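Local atomic coordinates of LpxE (Aquifex aeolicus, PDB entry 6EBU), a protein that probably acts as an integral-membrane phosphatase of the PAP2 family, hydrolysing the 1-phosphate group from lipid A. Residues T72-S77 / A158-I163; S107-M112 / Y141-A146. The protein carries 1 engineered substitution. All coordinates share one frame; numbering follows the deposited sequence.

Contact 1. Residues T72-S77 / A158-I163; sequences TVLVIS and ALIGII
The side chain of I160 meets two neighbours of helix 61-82, L74 and V75, with a different branch for each. Its CG2 methyl lies 3.7 Å from L74 CD2, and the two side chains cross obliquely. At the end of the longer branch, I160 CD1 approaches V75 CG2 at 4.2 Å, a lighter touch. The beta-branch provides the two arms, and chi1 of -65° sets CG2 anti to the backbone N, where it faces L74, leaving CG1 to carry CD1 toward V75. Isoleucine thus offers two separate apolar surfaces; the longer leucine reaches across from an exposed position, consistent with facing lipid on a predicted membrane helix, whereas the compact valine lies on the buried side. The attraction is purely apolar: the nearest CA atoms, of L74 and I160, are 7.8 Å apart, and the helices meet through their side chains. Within helix 61-82, the polar side chains are absorbed by the helix itself: S77 OG bonds to V73 O at 2.8 Å, on the face of that carbonyl opposite S77 N, and T72 OG1 bonds to I68 O. I160 also rests on E71 and L78, about a turn to each side along helix 61-82. A111 of helix 108-121 backs V75 and its F114 packs on A158 and I162, so that helix 108-121 closes one flank of the seam between two helices predicted to span the membrane.

Contact 2. Residues S107-M112 / Y141-A146; sequences SGDTAM and YERIYA. With BOG (octyl beta-D-glucopyranoside), chain F; BOG (octyl beta-D-glucopyranoside), chain D; SO4 (sulfate ion), chain B.
D109 lays a carboxylate oxygen over the flat face of the R143 guanidinium instead of meeting its edge: OD2 sits above the centre of the group, 3.2 Å from R143 CZ. The two planes are 41° apart and no N-H points at the oxygen, so this salt bridge rests on charge alone. PAP2 phosphatases have histidine in this position of their PSGH motif, so D109 is probably the engineered residue, and its salt bridge to R143 then belongs to the variant and not to the natural enzyme. The N-H groups are used at the edge. R143 NE and NH2 both donate to O1 of a bound sulfate, NH2 at 3.0 Å, with a weak second bond from NH2 to O2. On the remaining side, NH1 gives a fairly straight bond (161°) to the syn lone pair of E142 OE1 at 2.8 Å, almost in the guanidinium plane. With chi1 at -56°, R143 CG lies beside the backbone N and comes 3.7 Å from S107 OG; bends at chi2 and chi3 then turn the guanidinium to the sulfate and D109. The S107 hydroxyl, at the N-cap position, shares a 2.8 Å hydrogen bond with T110 OG1. G108 N, in the first turn, donates to sulfate O3 at 3.0 Å; a side chain here would crowd the anion, so glycine fits. With an alanine in place of R143, E142 would probably be left without its charged mate and the sulfate with fewer donors. K79, R86 and H149 also bond to the sulfate. This gathering of positive groups and N-H donors at a helix start is consistent with a phosphate-binding active site, the sulfate probably marking where the substrate's phosphate would lie.

In the fold
Contact 1 joins helix 61-82 to helix 151-170, and contact 2, nested between those segments along the chain, joins helix 108-121 to helix 126-145. Their centres are about 12 Å apart, and all four segments belong to the PAP2 part of the chain. The two contacts touch: V75 CG2 lies 3.7 Å from A111 CB, and T110 CG2 lies 3.6 Å from A158 N. Thus the start of helix 108-121 packs against both helices of contact 1. Contact 1 is an apolar seam between predicted membrane helices, whereas contact 2 supplies part of the anion site, to which helix 61-82 also contributes K79.

Contact 1. Residues T72-S77 / A158-I163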
# COMPACT_ATOMS: atom_id res chain seq x y z
N THR A 72 -6.51 7.13 5.42
CA THR A 72 -7.02 7.77 4.20
C THR A 72 -6.84 9.28 4.26
O THR A 72 -6.35 9.90 3.31
CB THR A 72 -8.49 7.42 3.99
OG1 THR A 72 -8.62 6.01 3.76
CG2 THR A 72 -9.05 8.18 2.79
N VAL A 73 -7.23 9.89 5.38
CA VAL A 73 -7.07 11.33 5.54
C VAL A 73 -5.59 11.71 5.44
O VAL A 73 -5.21 12.64 4.72
CB VAL A 73 -7.69 11.80 6.86
CG1 VAL A 73 -7.19 13.19 7.23
CG2 VAL A 73 -9.21 11.78 6.77
N LEU A 74 -4.74 10.97 6.16
CA LEU A 74 -3.31 11.27 6.15
C LEU A 74 -2.69 11.06 4.78
O LEU A 74 -1.79 11.81 4.39
CB LEU A 74 -2.61 10.41 7.20
CG LEU A 74 -1.10 10.60 7.40
CD1 LEU A 74 -0.75 12.07 7.49
CD2 LEU A 74 -0.64 9.85 8.64
N VAL A 75 -3.17 10.07 4.02
CA VAL A 75 -2.56 9.77 2.73
C VAL A 75 -2.95 10.82 1.69
O VAL A 75 -2.10 11.31 0.93
CB VAL A 75 -2.95 8.35 2.27
CG1 VAL A 75 -2.76 8.20 0.77
CG2 VAL A 75 -2.11 7.31 3.01
N ILE A 76 -4.23 11.19 1.64
CA ILE A 76 -4.65 12.19 0.66
C ILE A 76 -4.08 13.56 1.00
O ILE A 76 -3.82 14.37 0.11
CB ILE A 76 -6.19 12.23 0.54
CG1 ILE A 76 -6.83 12.63 1.87
CG2 ILE A 76 -6.73 10.89 0.06
CD1 ILE A 76 -8.34 12.60 1.86
N SER A 77 -3.85 13.83 2.29
CA SER A 77 -3.25 15.10 2.69
C SER A 77 -1.82 15.20 2.17
O SER A 77 -1.43 16.21 1.57
CB SER A 77 -3.28 15.24 4.21
OG SER A 77 -4.60 15.34 4.69
N ALA A 158 3.46 2.08 4.08
CA ALA A 158 3.43 1.01 5.07
C ALA A 158 3.53 1.57 6.48
O ALA A 158 2.83 1.11 7.39
CB ALA A 158 4.56 0.02 4.80
N LEU A 159 4.40 2.56 6.68
CA LEU A 159 4.54 3.18 7.99
C LEU A 159 3.23 3.80 8.45
O LEU A 159 2.81 3.62 9.60
CB LEU A 159 5.65 4.23 7.95
CG LEU A 159 6.41 4.49 9.25
CD1 LEU A 159 7.51 3.46 9.43
CD2 LEU A 159 6.98 5.90 9.25
N ILE A 160 2.56 4.53 7.55
CA ILE A 160 1.28 5.15 7.89
C ILE A 160 0.26 4.08 8.27
O ILE A 160 -0.46 4.21 9.27
CB ILE A 160 0.78 6.01 6.72
CG1 ILE A 160 1.72 7.20 6.49
CG2 ILE A 160 -0.64 6.50 6.98
CD1 ILE A 160 1.42 7.96 5.22
N GLY A 161 0.19 3.00 7.48
CA GLY A 161 -0.78 1.96 7.76
C GLY A 161 -0.56 1.28 9.10
O GLY A 161 -1.50 1.05 9.86
N ILE A 162 0.70 0.96 9.42
CA ILE A 162 0.99 0.31 10.70
C ILE A 162 0.66 1.25 11.86
O ILE A 162 0.04 0.84 12.85
CB ILE A 162 2.46 -0.14 10.74
CG1 ILE A 162 2.73 -1.16 9.63
CG2 ILE A 162 2.79 -0.73 12.10
CD1 ILE A 162 4.20 -1.44 9.39
N ILE A 163 1.05 2.52 11.75
CA ILE A 163 0.82 3.47 12.83
C ILE A 163 -0.67 3.69 13.05
O ILE A 163 -1.17 3.62 14.18
CB ILE A 163 1.56 4.79 12.55
CG1 ILE A 163 3.07 4.58 12.64
CG2 ILE A 163 1.12 5.87 13.52
CD1 ILE A 163 3.88 5.81 12.31

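Contact 2. Residues S107-M112 / Y141-A146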
# COMPACT_ATOMS: atom_id res chain seq x y z
N SER A 107 2.05 5.91 -0.91
CA SER A 107 1.25 4.89 -1.57
C SER A 107 -0.01 4.60 -0.75
O SER A 107 0.08 4.08 0.37
CB SER A 107 2.05 3.61 -1.77
OG SER A 107 1.21 2.56 -2.22
N GLY A 108 -1.17 4.90 -1.32
CA GLY A 108 -2.42 4.66 -0.62
C GLY A 108 -2.78 3.19 -0.54
O GLY A 108 -3.33 2.73 0.47
N ASP A 109 -2.49 2.43 -1.60
CA ASP A 109 -2.75 0.99 -1.57
C ASP A 109 -1.90 0.30 -0.51
O ASP A 109 -2.39 -0.59 0.20
CB ASP A 109 -2.46 0.37 -2.94
CG ASP A 109 -3.52 0.71 -3.96
OD1 ASP A 109 -4.48 1.43 -3.61
OD2 ASP A 109 -3.38 0.26 -5.11
N THR A 110 -0.63 0.70 -0.39
CA THR A 110 0.23 0.13 0.64
C THR A 110 -0.26 0.51 2.03
O THR A 110 -0.28 -0.33 2.94
CB THR A 110 1.67 0.58 0.42
OG1 THR A 110 2.07 0.26 -0.92
CG2 THR A 110 2.60 -0.10 1.40
N ALA A 111 -0.66 1.77 2.22
CA ALA A 111 -1.13 2.21 3.53
C ALA A 111 -2.39 1.46 3.95
O ALA A 111 -2.49 1.01 5.10
CB ALA A 111 -1.39 3.72 3.50
N MET A 112 -3.34 1.29 3.04
CA MET A 112 -4.56 0.55 3.36
C MET A 112 -4.24 -0.91 3.66
O MET A 112 -4.77 -1.49 4.62
CB MET A 112 -5.56 0.65 2.21
CG MET A 112 -6.90 -0.03 2.49
SD MET A 112 -7.78 -0.55 0.99
CE MET A 112 -6.84 -2.01 0.54
N TYR A 141 5.14 -4.25 -2.79
CA TYR A 141 6.00 -4.67 -3.89
C TYR A 141 5.30 -4.51 -5.23
O TYR A 141 5.94 -4.16 -6.24
CB TYR A 141 6.45 -6.12 -3.69
CG TYR A 141 7.61 -6.54 -4.57
CD1 TYR A 141 7.42 -6.84 -5.91
CD2 TYR A 141 8.90 -6.64 -4.05
CE1 TYR A 141 8.48 -7.22 -6.72
CE2 TYR A 141 9.96 -7.03 -4.85
CZ TYR A 141 9.74 -7.31 -6.18
OH TYR A 141 10.79 -7.69 -6.98
N GLU A 142 3.99 -4.74 -5.27
CA GLU A 142 3.25 -4.64 -6.52
C GLU A 142 3.27 -3.21 -7.06
O GLU A 142 3.40 -3.00 -8.28
CB GLU A 142 1.82 -5.13 -6.33
CG GLU A 142 0.89 -4.84 -7.49
CD GLU A 142 -0.12 -3.76 -7.15
OE1 GLU A 142 -0.15 -2.73 -7.86
OE2 GLU A 142 -0.87 -3.94 -6.18
N ARG A 143 3.16 -2.22 -6.18
CA ARG A 143 3.15 -0.83 -6.63
C ARG A 143 4.47 -0.47 -7.32
O ARG A 143 4.47 0.24 -8.33
CB ARG A 143 2.89 0.11 -5.46
CG ARG A 143 1.61 -0.18 -4.68
CD ARG A 143 0.44 -0.43 -5.62
NE ARG A 143 -0.21 0.81 -6.03
CZ ARG A 143 -0.96 0.93 -7.12
NH1 ARG A 143 -1.16 -0.11 -7.91
NH2 ARG A 143 -1.51 2.10 -7.41
N ILE A 144 5.59 -0.94 -6.79
CA ILE A 144 6.88 -0.66 -7.41
C ILE A 144 7.04 -1.46 -8.69
O ILE A 144 7.50 -0.94 -9.71
CB ILE A 144 8.02 -0.95 -6.42
CG1 ILE A 144 7.73 -0.30 -5.06
CG2 ILE A 144 9.35 -0.46 -6.97
CD1 ILE A 144 8.75 -0.64 -4.01
N TYR A 145 6.65 -2.74 -8.67
CA TYR A 145 6.74 -3.56 -9.87
C TYR A 145 5.89 -3.00 -11.00
O TYR A 145 6.27 -3.09 -12.17
CB TYR A 145 6.33 -5.00 -9.56
CG TYR A 145 6.51 -5.94 -10.74
CD1 TYR A 145 7.71 -6.60 -10.95
CD2 TYR A 145 5.47 -6.14 -11.65
CE1 TYR A 145 7.88 -7.44 -12.04
CE2 TYR A 145 5.63 -6.98 -12.73
CZ TYR A 145 6.83 -7.63 -12.92
OH TYR A 145 7.00 -8.47 -14.00
N ALA A 146 4.73 -2.42 -10.67
CA ALA A 146 3.88 -1.82 -11.69
C ALA A 146 4.45 -0.51 -12.23
O ALA A 146 3.93 -0.00 -13.23
CB ALA A 146 2.48 -1.57 -11.12
O1 BOG F . -5.75 4.29 -6.79
C1' BOG F . -5.83 2.99 -6.21
C2' BOG F . -6.37 2.00 -7.26
C3' BOG F . -5.81 0.57 -6.96
C4' BOG F . -5.20 -0.04 -8.26
C5' BOG F . -4.39 1.03 -9.01
C6' BOG F . -4.10 0.55 -10.45
C7' BOG F . -5.33 0.76 -11.33
C8' BOG F . -5.58 2.26 -11.50
O1 BOG D . 8.24 -0.77 6.78
C1' BOG D . 8.02 -1.95 6.01
C2' BOG D . 7.87 -1.57 4.52
C3' BOG D . 7.42 -2.82 3.69
C4' BOG D . 7.16 -2.38 2.22
C5' BOG D . 7.31 -3.60 1.28
C6' BOG D . 7.77 -3.12 -0.11
C7' BOG D . 9.03 -3.89 -0.52
C8' BOG D . 9.29 -3.68 -2.01
S SO4 B . -2.00 4.85 -4.85
O1 SO4 B . -1.30 3.57 -4.80
O2 SO4 B . -2.16 5.27 -6.24
O3 SO4 B . -1.22 5.85 -4.13
O4 SO4 B . -3.32 4.72 -4.23
O HOH W 1 -2.84 -2.41 -5.49